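Local coordinates for protein diguanylate cyclase (Xanthomonas campestris pv. campestris, PDB 5H5O) that binds cyclic GMP through this cyclic nucleotide-binding domain and, as a whole protein, probably makes cyclic di-GMP from two molecules of GTP, at residues Ala28-Ala34 with Ala77-Ser83; Gln38-Thr44 with Asp87-Leu93; Phe65-Leu69 with Arg115-Val120. All blocks are in the same frame, centred on the assembly; numbering follows the deposited sequence.

Contact 1: Ala28-Ala34 with Ala77-Ser83; sequences ALFERGA and ARSAGAS. With PCG (cyclic guanosine monophosphate), chain C.
Arg78 meets Phe30 across this contact with its guanidinium already committed to the ligand: NH1 of Arg78 donates to O1A of the cyclic GMP phosphate at 2.6 Å, the oxygen lying near the guanidinium plane. The second exocyclic phosphate oxygen, O2A, is gripped twice by Ser79, through its backbone N at 3.1 Å and through OG at 3.0 Å. Two backbone bonds fasten the loop at Arg78 to the type II turn Glu31-Ala34. Gly33 N donates a hydrogen bond to Arg78 O at 2.7 Å, and Arg78 N donates one to Ala34 O that is nearly straight. Farther along, Leu29 N and, weakly, Phe30 N both point to Ala82 O, a classic beta bulge, while Ala82 N returns a bond to Phe30 O.

The Phe30 ring is held between two neighbours. Over one face lies the arginine, its guanidinium stacked on the ring with planes 17° apart and CZ of Arg78 4.2 Å from the ring centroid, a cation-pi contact that probably helps hold the guanidinium nearly parallel to the ring, with NH1 turned to the phosphate. A bend at chi2 (-65°) folds the arginine chain over the ring, adding a CH-pi contact from CD. On the opposite face sits CB of Ala82, 3.7 Å from the centroid, and Ala80 O lies at the edge.

Gln38 O takes a hydrogen bond from Arg78 NH2. Strand 28-30 is an edge strand of its sheet, strand 81-84 lies between it and strand 47-50, and Phe40 and Phe66, from strands 39-44 and 65-66, pack against Leu29 and Phe30.

Contact 2: Gln38-Thr44 with Asp87-Leu93; sequences QMFIVVT and DSRLIEL
Strands 39-44 and 88-93 pair antiparallel as the two central strands of one of the domain's four-stranded sheets, between strands 19-23 and 65-66. Met39 with Leu93 and Ile41 with Ile91 are hydrogen-bonded pairs, each closed by two backbone bonds; the shortest runs from Ile91 N to Ile41 O at 2.7 Å. Toward the far end the register slips by one residue. There Val43 N and Thr44 N reach Arg89 O from the same face of its carbonyl plane, forming a classic beta bulge.

Side chains divide between the two faces. On one, Met39, present as selenomethionine, lies alongside Leu93, with CG of Met39 3.8 Å from CB of Leu93. Ile41 runs beside Ile91, whose CD1 also meets CG1 of Val43 at 3.6 Å. Phe14 of helix 8-17 covers Met39, Ile41 and Leu93. The other face carries Phe40, Val42, Leu90 and Glu92. Glu92 runs beside Phe40 because its chain is stretched out from the start, CG opposite the backbone N (chi1 177°), and sets OE1 at the ring edge, 3.4 Å from CE1 of Phe40. The carboxylate stands almost perpendicular to the ring, 89° between planes, while OE2 forms a salt bridge with Arg21. CD1 of Leu90 touches CD1 of Phe40 at 4.0 Å.

A central antiparallel pair, with a helix over one face and the second sheet's Leu29 and Phe30 against the other, is characteristic of the cupin-like beta roll of cyclic nucleotide-binding domains.

Contact 3: Phe65-Leu69 with Arg115-Val120; sequences FFGEL and RSIVRV. With PCG (cyclic guanosine monophosphate), chain C.
Glu68 and Arg119 are brought together by bends in both side chains. The glutamate sets CG between its backbone N and carbonyl carbon (chi1 80°) and bends at chi2, which turns the carboxylate toward helix 106-121. Arg119 sends CG away from its own backbone N and bends at chi3 (66°), carrying the guanidinium back across the glutamate. The result is a salt bridge, Glu68 OE2 to Arg119 NH2 at 2.8 Å, in which the carboxylate and guanidinium planes are steeply inclined.

Both ends of this ion pair also hold the ligand's ribose. O2' of cyclic GMP donates to OE1 of Glu68 at 2.5 Å and accepts from Gly67 N at 2.7 Å, while Arg119 NH2 adds a weak bond at 2.9 Å. One hydroxyl therefore has three protein partners, with the two carboxylate oxygens divided between sugar and arginine. The arginine is poorly ordered, so its part in this grip is the less certain one.

Phe65 approaches one face of the Arg119 guanidinium, with CE1 offset toward the rim and the two planes 21° apart. Its CZ lies 4.0 Å from Arg119 CD. Beyond the salt bridge, CG2 of Val120 comes within 3.3 Å of Glu68 OE2 and also touches CD2 of Leu69 at 4.1 Å. Leu69 further packs on Val121 of the second subunit, and Ile117 meets Ile117 of that subunit, placing helix 106-121 at the interface between the two subunits.

Gly67 occupies the N-cap position of short helix 68-72. Such a glycine-glutamate pair at the start of a short helix, with the glutamate binding the ribose 2'-hydroxyl, is the hallmark of the phosphate-binding cassette in cyclic nucleotide-binding domains; here helix 106-121, toward the end of this fragment, packs against it.

In the fold
From the N terminus the chain first lays down 28-34 and 38-44, then 65-69, before 77-83, 87-93 and 115-120 return to them in the same order. Each contact thus closes a loop of more than forty residues, and all three loops cross. Contact 1 joins edge strand 28-30 to strand 81-84 in one sheet; contact 2 pairs the middle strands of the other. Contact 3 links strand 65-66, the neighbour of 39-44, and the short helix after it to helix 106-121. Contacts 1 and 3 meet at cyclic GMP, one holding phosphate and the other ribose, while a backbone bond between Phe40 and Phe66 joins contact 2 to contact 3.

Contact 1: Ala28-Ala34 with Ala77-Ser83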
loop_
_atom_site.group_PDB
_atom_site.type_symbol
_atom_site.label_atom_id
_atom_site.label_comp_id
_atom_site.label_asym_id
_atom_site.label_seq_id
_atom_site.Cartn_x
_atom_site.Cartn_y
_atom_site.Cartn_z
ATOM N N ALA A 28 -1.759 22.802 -15.210
ATOM C CA ALA A 28 -2.188 21.891 -14.170
ATOM C C ALA A 28 -2.576 20.558 -14.799
ATOM O O ALA A 28 -3.169 20.521 -15.883
ATOM C CB ALA A 28 -3.357 22.486 -13.408
ATOM N N LEU A 29 -2.214 19.470 -14.127
ATOM C CA LEU A 29 -2.637 18.133 -14.516
ATOM C C LEU A 29 -3.917 17.783 -13.759
ATOM O O LEU A 29 -4.886 17.270 -14.334
ATOM C CB LEU A 29 -1.539 17.125 -14.195
ATOM C CG LEU A 29 -1.814 15.672 -14.567
ATOM C CD1 LEU A 29 -1.925 15.541 -16.083
ATOM C CD2 LEU A 29 -0.707 14.766 -14.002
ATOM N N PHE A 30 -3.907 18.067 -12.460
ATOM C CA PHE A 30 -5.115 17.991 -11.655
ATOM C C PHE A 30 -5.030 18.835 -10.380
ATOM O O PHE A 30 -3.937 19.213 -9.934
ATOM C CB PHE A 30 -5.500 16.540 -11.321
ATOM C CG PHE A 30 -4.411 15.746 -10.653
ATOM C CD1 PHE A 30 -4.101 15.943 -9.319
ATOM C CD2 PHE A 30 -3.731 14.776 -11.352
ATOM C CE1 PHE A 30 -3.114 15.205 -8.709
ATOM C CE2 PHE A 30 -2.760 14.030 -10.750
ATOM C CZ PHE A 30 -2.445 14.240 -9.421
ATOM N N GLU A 31 -6.198 19.127 -9.810
ATOM C CA GLU A 31 -6.295 19.935 -8.603
ATOM C C GLU A 31 -6.441 19.077 -7.372
ATOM O O GLU A 31 -7.040 17.991 -7.419
ATOM C CB GLU A 31 -7.499 20.873 -8.692
ATOM C CG GLU A 31 -7.476 21.772 -9.910
ATOM C CD GLU A 31 -6.188 22.565 -10.012
ATOM O OE1 GLU A 31 -5.663 22.998 -8.961
ATOM O OE2 GLU A 31 -5.695 22.748 -11.143
ATOM N N ARG A 32 -5.899 19.576 -6.263
ATOM C CA ARG A 32 -6.021 18.900 -4.985
ATOM C C ARG A 32 -7.492 18.795 -4.599
ATOM O O ARG A 32 -8.239 19.765 -4.707
ATOM C CB ARG A 32 -5.260 19.664 -3.897
ATOM C CG ARG A 32 -5.268 18.978 -2.530
ATOM C CD ARG A 32 -4.323 19.659 -1.542
ATOM N NE ARG A 32 -4.881 20.907 -1.031
ATOM C CZ ARG A 32 -4.537 22.117 -1.463
ATOM N NH1 ARG A 32 -5.112 23.191 -0.934
ATOM N NH2 ARG A 32 -3.614 22.255 -2.415
ATOM N N GLY A 33 -7.908 17.609 -4.167
ATOM C CA GLY A 33 -9.276 17.397 -3.738
ATOM C C GLY A 33 -10.173 16.822 -4.819
ATOM O O GLY A 33 -11.315 16.459 -4.551
ATOM N N ALA A 34 -9.662 16.732 -6.040
ATOM C CA ALA A 34 -10.478 16.271 -7.152
ATOM C C ALA A 34 -10.575 14.748 -7.185
ATOM O O ALA A 34 -9.791 14.049 -6.551
ATOM C CB ALA A 34 -9.950 16.809 -8.485
ATOM N N ALA A 77 -9.874 11.320 -3.003
ATOM C CA ALA A 77 -9.711 12.701 -3.432
ATOM C C ALA A 77 -8.219 13.000 -3.481
ATOM O O ALA A 77 -7.497 12.705 -2.530
ATOM C CB ALA A 77 -10.402 13.645 -2.475
ATOM N N ARG A 78 -7.771 13.569 -4.598
ATOM C CA ARG A 78 -6.355 13.871 -4.817
ATOM C C ARG A 78 -5.752 14.597 -3.610
ATOM O O ARG A 78 -6.236 15.665 -3.202
ATOM C CB ARG A 78 -6.170 14.720 -6.082
ATOM C CG ARG A 78 -6.589 14.057 -7.404
ATOM C CD ARG A 78 -5.733 12.853 -7.756
ATOM N NE ARG A 78 -5.869 12.481 -9.166
ATOM C CZ ARG A 78 -5.396 11.345 -9.676
ATOM N NH1 ARG A 78 -4.765 10.475 -8.885
ATOM N NH2 ARG A 78 -5.563 11.064 -10.966
ATOM N N SER A 79 -4.709 14.001 -3.040
ATOM C CA SER A 79 -4.029 14.553 -1.871
ATOM C C SER A 79 -3.226 15.817 -2.203
ATOM O O SER A 79 -2.882 16.597 -1.326
ATOM C CB SER A 79 -3.080 13.520 -1.285
ATOM O OG SER A 79 -3.724 12.279 -1.149
ATOM N N ALA A 80 -2.920 16.015 -3.471
ATOM C CA ALA A 80 -2.182 17.207 -3.849
ATOM C C ALA A 80 -2.637 17.683 -5.204
ATOM O O ALA A 80 -3.251 16.930 -5.957
ATOM C CB ALA A 80 -0.675 16.936 -3.843
ATOM N N GLY A 81 -2.363 18.948 -5.496
ATOM C CA GLY A 81 -2.482 19.442 -6.850
ATOM C C GLY A 81 -1.215 19.082 -7.611
ATOM O O GLY A 81 -0.110 19.089 -7.043
ATOM N N ALA A 82 -1.372 18.743 -8.887
ATOM C CA ALA A 82 -0.229 18.402 -9.736
ATOM C C ALA A 82 -0.150 19.365 -10.907
ATOM O O ALA A 82 -1.171 19.664 -11.533
ATOM C CB ALA A 82 -0.335 16.943 -10.229
ATOM N N SER A 83 1.059 19.849 -11.200
ATOM C CA SER A 83 1.253 20.833 -12.254
ATOM C C SER A 83 2.667 20.768 -12.833
ATOM O O SER A 83 3.622 20.352 -12.172
ATOM C CB SER A 83 0.925 22.250 -11.755
ATOM O OG SER A 83 1.978 22.779 -10.959
HETATM P PA PCG C . -2.949 11.123 -5.372
HETATM O O1A PCG C . -3.572 10.505 -6.578
HETATM O O2A PCG C . -3.476 11.354 -3.990
HETATM O "O5'" PCG C . -2.549 12.212 -5.972
HETATM C "C5'" PCG C . -1.626 13.022 -5.238
HETATM C "C4'" PCG C . -0.423 12.130 -5.091
HETATM O "O4'" PCG C . 0.718 12.545 -4.384
HETATM C "C3'" PCG C . -0.784 10.812 -4.477
HETATM O "O3'" PCG C . -1.837 10.193 -5.263
HETATM C "C2'" PCG C . 0.574 10.170 -4.428
HETATM O "O2'" PCG C . 0.950 9.382 -5.560
HETATM C "C1'" PCG C . 1.525 11.374 -4.330
HETATM N N9 PCG C . 2.310 11.765 -3.112
HETATM C C8 PCG C . 3.607 12.095 -3.118
HETATM N N7 PCG C . 4.048 12.395 -1.884
HETATM C C5 PCG C . 3.033 12.264 -1.049
HETATM C C6 PCG C . 2.820 12.427 0.413
HETATM O O6 PCG C . 3.766 12.772 1.129
HETATM N N1 PCG C . 1.582 12.187 0.930
HETATM C C2 PCG C . 0.539 11.809 0.154
HETATM N N2 PCG C . -0.663 11.587 0.726
HETATM N N3 PCG C . 0.663 11.638 -1.215
HETATM C C4 PCG C . 1.865 11.847 -1.846
#

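Contact 2: Gln38-Thr44 with Asp87-Leu93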
loop_
_atom_site.group_PDB
_atom_site.type_symbol
_atom_site.label_atom_id
_atom_site.label_comp_id
_atom_site.label_asym_id
_atom_site.label_seq_id
_atom_site.Cartn_x
_atom_site.Cartn_y
_atom_site.Cartn_z
ATOM N N GLN A 38 -6.617 7.795 -12.419
ATOM C CA GLN A 38 -5.426 7.370 -13.141
ATOM C C GLN A 38 -4.191 7.779 -12.376
ATOM O O GLN A 38 -4.228 8.739 -11.609
ATOM C CB GLN A 38 -5.384 7.968 -14.548
ATOM C CG GLN A 38 -5.434 9.447 -14.538
ATOM C CD GLN A 38 -6.795 9.973 -14.880
ATOM O OE1 GLN A 38 -7.629 10.193 -13.999
ATOM N NE2 GLN A 38 -7.033 10.193 -16.171
HETATM N N MSE A 39 -3.104 7.032 -12.566
HETATM C CA MSE A 39 -1.817 7.422 -12.017
HETATM C C MSE A 39 -0.928 7.870 -13.156
HETATM O O MSE A 39 -1.260 7.681 -14.334
HETATM C CB MSE A 39 -1.137 6.268 -11.296
HETATM C CG MSE A 39 -0.786 5.105 -12.200
HETATM SE SE MSE A 39 0.367 3.862 -11.263
HETATM C CE MSE A 39 2.043 4.853 -11.303
ATOM N N PHE A 40 0.217 8.433 -12.800
ATOM C CA PHE A 40 1.132 8.991 -13.790
ATOM C C PHE A 40 2.588 8.661 -13.513
ATOM O O PHE A 40 3.014 8.605 -12.365
ATOM C CB PHE A 40 0.973 10.507 -13.833
ATOM C CG PHE A 40 -0.391 10.948 -14.242
ATOM C CD1 PHE A 40 -0.717 11.063 -15.587
ATOM C CD2 PHE A 40 -1.359 11.235 -13.287
ATOM C CE1 PHE A 40 -1.989 11.466 -15.972
ATOM C CE2 PHE A 40 -2.625 11.636 -13.665
ATOM C CZ PHE A 40 -2.943 11.748 -15.008
ATOM N N ILE A 41 3.363 8.468 -14.576
ATOM C CA ILE A 41 4.815 8.411 -14.433
ATOM C C ILE A 41 5.488 9.526 -15.251
ATOM O O ILE A 41 5.230 9.678 -16.459
ATOM C CB ILE A 41 5.384 7.029 -14.842
ATOM C CG1 ILE A 41 4.638 5.890 -14.121
ATOM C CG2 ILE A 41 6.862 6.982 -14.560
ATOM C CD1 ILE A 41 4.609 4.561 -14.887
ATOM N N VAL A 42 6.331 10.312 -14.592
ATOM C CA VAL A 42 7.125 11.319 -15.295
ATOM C C VAL A 42 8.197 10.637 -16.156
ATOM O O VAL A 42 8.973 9.815 -15.658
ATOM C CB VAL A 42 7.827 12.281 -14.310
ATOM C CG1 VAL A 42 8.483 13.468 -15.057
ATOM C CG2 VAL A 42 6.841 12.790 -13.231
ATOM N N VAL A 43 8.261 10.965 -17.444
ATOM C CA VAL A 43 9.409 10.493 -18.236
ATOM C C VAL A 43 10.294 11.629 -18.761
ATOM O O VAL A 43 11.454 11.415 -19.069
ATOM C CB VAL A 43 9.015 9.535 -19.372
ATOM C CG1 VAL A 43 8.196 8.336 -18.818
ATOM C CG2 VAL A 43 8.267 10.266 -20.464
ATOM N N THR A 44 9.746 12.835 -18.863
ATOM C CA THR A 44 10.564 14.002 -19.134
ATOM C C THR A 44 10.034 15.161 -18.324
ATOM O O THR A 44 8.836 15.227 -18.059
ATOM C CB THR A 44 10.527 14.428 -20.627
ATOM O OG1 THR A 44 9.446 15.332 -20.840
ATOM C CG2 THR A 44 10.343 13.245 -21.546
ATOM N N ASP A 87 7.955 22.069 -19.506
ATOM C CA ASP A 87 7.311 21.174 -20.461
ATOM C C ASP A 87 7.633 19.744 -20.039
ATOM O O ASP A 87 8.787 19.399 -19.823
ATOM C CB ASP A 87 7.829 21.417 -21.887
ATOM C CG ASP A 87 7.223 22.659 -22.547
ATOM O OD1 ASP A 87 6.523 23.459 -21.884
ATOM O OD2 ASP A 87 7.455 22.829 -23.761
ATOM N N SER A 88 6.617 18.909 -19.911
ATOM C CA SER A 88 6.845 17.579 -19.375
ATOM C C SER A 88 6.140 16.525 -20.197
ATOM O O SER A 88 5.190 16.816 -20.922
ATOM C CB SER A 88 6.362 17.514 -17.920
ATOM O OG SER A 88 7.216 18.261 -17.086
ATOM N N ARG A 89 6.603 15.290 -20.084
ATOM C CA ARG A 89 5.902 14.186 -20.725
ATOM C C ARG A 89 5.688 13.117 -19.676
ATOM O O ARG A 89 6.562 12.876 -18.840
ATOM C CB ARG A 89 6.700 13.615 -21.896
ATOM C CG ARG A 89 6.804 14.511 -23.107
ATOM C CD ARG A 89 7.733 13.873 -24.113
ATOM N NE ARG A 89 7.458 14.320 -25.466
ATOM C CZ ARG A 89 8.200 13.998 -26.518
ATOM N NH1 ARG A 89 9.263 13.223 -26.358
ATOM N NH2 ARG A 89 7.879 14.457 -27.722
ATOM N N LEU A 90 4.523 12.476 -19.741
ATOM C CA LEU A 90 4.084 11.542 -18.719
ATOM C C LEU A 90 3.568 10.266 -19.341
ATOM O O LEU A 90 3.007 10.285 -20.439
ATOM C CB LEU A 90 2.944 12.157 -17.911
ATOM C CG LEU A 90 3.104 13.546 -17.293
ATOM C CD1 LEU A 90 1.833 13.957 -16.578
ATOM C CD2 LEU A 90 4.252 13.568 -16.319
ATOM N N ILE A 91 3.750 9.156 -18.632
ATOM C CA ILE A 91 2.928 7.973 -18.887
ATOM C C ILE A 91 1.648 8.119 -18.071
ATOM O O ILE A 91 1.689 8.347 -16.858
ATOM C CB ILE A 91 3.628 6.676 -18.463
ATOM C CG1 ILE A 91 4.882 6.444 -19.318
ATOM C CG2 ILE A 91 2.652 5.474 -18.552
ATOM C CD1 ILE A 91 5.901 5.567 -18.616
ATOM N N GLU A 92 0.510 8.018 -18.745
ATOM C CA GLU A 92 -0.781 8.040 -18.076
ATOM C C GLU A 92 -1.383 6.635 -18.078
ATOM O O GLU A 92 -1.598 6.043 -19.134
ATOM C CB GLU A 92 -1.702 9.029 -18.768
ATOM C CG GLU A 92 -3.117 9.103 -18.224
ATOM C CD GLU A 92 -3.964 10.100 -19.000
ATOM O OE1 GLU A 92 -3.640 11.304 -18.994
ATOM O OE2 GLU A 92 -4.951 9.674 -19.624
ATOM N N LEU A 93 -1.651 6.110 -16.884
ATOM C CA LEU A 93 -2.165 4.755 -16.728
ATOM C C LEU A 93 -3.566 4.781 -16.106
ATOM O O LEU A 93 -3.736 5.156 -14.950
ATOM C CB LEU A 93 -1.198 3.972 -15.849
ATOM C CG LEU A 93 -0.980 2.456 -15.910
ATOM C CD1 LEU A 93 -1.838 1.774 -14.917
ATOM C CD2 LEU A 93 -1.130 1.830 -17.308
#

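Contact 3: Phe65-Leu69 with Arg115-Val120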
loop_
_atom_site.group_PDB
_atom_site.type_symbol
_atom_site.label_atom_id
_atom_site.label_comp_id
_atom_site.label_asym_id
_atom_site.label_seq_id
_atom_site.Cartn_x
_atom_site.Cartn_y
_atom_site.Cartn_z
ATOM N N PHE A 65 6.791 8.315 -10.050
ATOM C CA PHE A 65 5.367 8.078 -10.249
ATOM C C PHE A 65 4.523 8.706 -9.156
ATOM O O PHE A 65 5.010 8.982 -8.067
ATOM C CB PHE A 65 5.087 6.579 -10.333
ATOM C CG PHE A 65 5.251 5.859 -9.026
ATOM C CD1 PHE A 65 4.180 5.741 -8.140
ATOM C CD2 PHE A 65 6.461 5.279 -8.686
ATOM C CE1 PHE A 65 4.323 5.073 -6.933
ATOM C CE2 PHE A 65 6.607 4.596 -7.482
ATOM C CZ PHE A 65 5.530 4.499 -6.603
ATOM N N PHE A 66 3.263 8.961 -9.464
ATOM C CA PHE A 66 2.363 9.598 -8.508
ATOM C C PHE A 66 0.945 9.364 -8.958
ATOM O O PHE A 66 0.708 9.056 -10.125
ATOM C CB PHE A 66 2.634 11.105 -8.409
ATOM C CG PHE A 66 2.457 11.863 -9.715
ATOM C CD1 PHE A 66 1.283 12.556 -9.985
ATOM C CD2 PHE A 66 3.475 11.910 -10.651
ATOM C CE1 PHE A 66 1.125 13.283 -11.174
ATOM C CE2 PHE A 66 3.325 12.633 -11.850
ATOM C CZ PHE A 66 2.164 13.320 -12.109
ATOM N N GLY A 67 -0.002 9.514 -8.039
ATOM C CA GLY A 67 -1.397 9.335 -8.384
ATOM C C GLY A 67 -1.908 7.914 -8.238
ATOM O O GLY A 67 -3.066 7.640 -8.572
ATOM N N GLU A 68 -1.061 7.014 -7.731
ATOM C CA GLU A 68 -1.461 5.608 -7.569
ATOM C C GLU A 68 -2.596 5.448 -6.549
ATOM O O GLU A 68 -3.398 4.532 -6.670
ATOM C CB GLU A 68 -0.258 4.693 -7.254
ATOM C CG GLU A 68 0.241 4.680 -5.789
ATOM C CD GLU A 68 0.913 5.979 -5.348
ATOM O OE1 GLU A 68 1.040 6.908 -6.171
ATOM O OE2 GLU A 68 1.326 6.063 -4.173
ATOM N N LEU A 69 -2.675 6.359 -5.575
ATOM C CA LEU A 69 -3.794 6.377 -4.623
ATOM C C LEU A 69 -5.132 6.588 -5.326
ATOM O O LEU A 69 -6.112 5.887 -5.046
ATOM C CB LEU A 69 -3.611 7.472 -3.561
ATOM C CG LEU A 69 -2.347 7.418 -2.697
ATOM C CD1 LEU A 69 -2.361 8.536 -1.653
ATOM C CD2 LEU A 69 -2.186 6.050 -2.028
ATOM N N ARG A 115 6.313 -1.892 -3.416
ATOM C CA ARG A 115 7.102 -0.674 -3.385
ATOM C C ARG A 115 6.239 0.559 -3.116
ATOM O O ARG A 115 6.680 1.475 -2.443
ATOM C CB ARG A 115 7.912 -0.488 -4.672
ATOM C CG ARG A 115 8.964 -1.551 -4.903
ATOM C CD ARG A 115 10.193 -0.969 -5.633
ATOM N NE ARG A 115 9.846 0.092 -6.580
ATOM C CZ ARG A 115 9.218 -0.121 -7.731
ATOM N NH1 ARG A 115 8.854 -1.357 -8.063
ATOM N NH2 ARG A 115 8.929 0.900 -8.532
ATOM N N SER A 116 5.009 0.572 -3.620
ATOM C CA SER A 116 4.091 1.674 -3.336
ATOM C C SER A 116 3.799 1.832 -1.842
ATOM O O SER A 116 3.864 2.940 -1.296
ATOM C CB SER A 116 2.766 1.465 -4.075
ATOM O OG SER A 116 2.926 1.684 -5.460
ATOM N N ILE A 117 3.439 0.724 -1.197
ATOM C CA ILE A 117 3.138 0.721 0.238
ATOM C C ILE A 117 4.274 1.320 1.072
ATOM O O ILE A 117 4.031 2.157 1.933
ATOM C CB ILE A 117 2.833 -0.694 0.736
ATOM C CG1 ILE A 117 1.466 -1.128 0.220
ATOM C CG2 ILE A 117 2.847 -0.747 2.270
ATOM C CD1 ILE A 117 1.272 -2.636 0.208
ATOM N N VAL A 118 5.508 0.898 0.799
ATOM C CA VAL A 118 6.664 1.459 1.475
ATOM C C VAL A 118 6.720 2.978 1.282
ATOM O O VAL A 118 6.878 3.722 2.247
ATOM C CB VAL A 118 7.981 0.848 0.977
ATOM C CG1 VAL A 118 9.155 1.534 1.659
ATOM C CG2 VAL A 118 8.013 -0.670 1.229
ATOM N N ARG A 119 6.558 3.434 0.040
ATOM C CA ARG A 119 6.611 4.861 -0.252
ATOM C C ARG A 119 5.516 5.604 0.518
ATOM O O ARG A 119 5.778 6.621 1.153
ATOM C CB ARG A 119 6.486 5.112 -1.764
ATOM C CG ARG A 119 7.016 6.474 -2.229
ATOM C CD ARG A 119 6.392 6.914 -3.561
ATOM N NE ARG A 119 4.961 7.173 -3.412
ATOM C CZ ARG A 119 4.280 8.119 -4.056
ATOM N NH1 ARG A 119 4.887 8.927 -4.925
ATOM N NH2 ARG A 119 2.980 8.254 -3.824
ATOM N N VAL A 120 4.304 5.065 0.488
ATOM C CA VAL A 120 3.140 5.727 1.064
ATOM C C VAL A 120 3.150 5.752 2.595
ATOM O O VAL A 120 2.698 6.721 3.209
ATOM C CB VAL A 120 1.834 5.116 0.517
ATOM C CG1 VAL A 120 0.615 5.659 1.257
ATOM C CG2 VAL A 120 1.723 5.421 -0.973
HETATM P PA PCG C . -2.949 11.123 -5.372
HETATM O O1A PCG C . -3.572 10.505 -6.578
HETATM O O2A PCG C . -3.476 11.354 -3.990
HETATM O "O5'" PCG C . -2.549 12.212 -5.972
HETATM C "C5'" PCG C . -1.626 13.022 -5.238
HETATM C "C4'" PCG C . -0.423 12.130 -5.091
HETATM O "O4'" PCG C . 0.718 12.545 -4.384
HETATM C "C3'" PCG C . -0.784 10.812 -4.477
HETATM O "O3'" PCG C . -1.837 10.193 -5.263
HETATM C "C2'" PCG C . 0.574 10.170 -4.428
HETATM O "O2'" PCG C . 0.950 9.382 -5.560
HETATM C "C1'" PCG C . 1.525 11.374 -4.330
HETATM N N9 PCG C . 2.310 11.765 -3.112
HETATM C C8 PCG C . 3.607 12.095 -3.118
HETATM N N7 PCG C . 4.048 12.395 -1.884
HETATM C C5 PCG C . 3.033 12.264 -1.049
HETATM C C6 PCG C . 2.820 12.427 0.413
HETATM O O6 PCG C . 3.766 12.772 1.129
HETATM N N1 PCG C . 1.582 12.187 0.930
HETATM C C2 PCG C . 0.539 11.809 0.154
HETATM N N2 PCG C . -0.663 11.587 0.726
HETATM N N3 PCG C . 0.663 11.638 -1.215
HETATM C C4 PCG C . 1.865 11.847 -1.846
#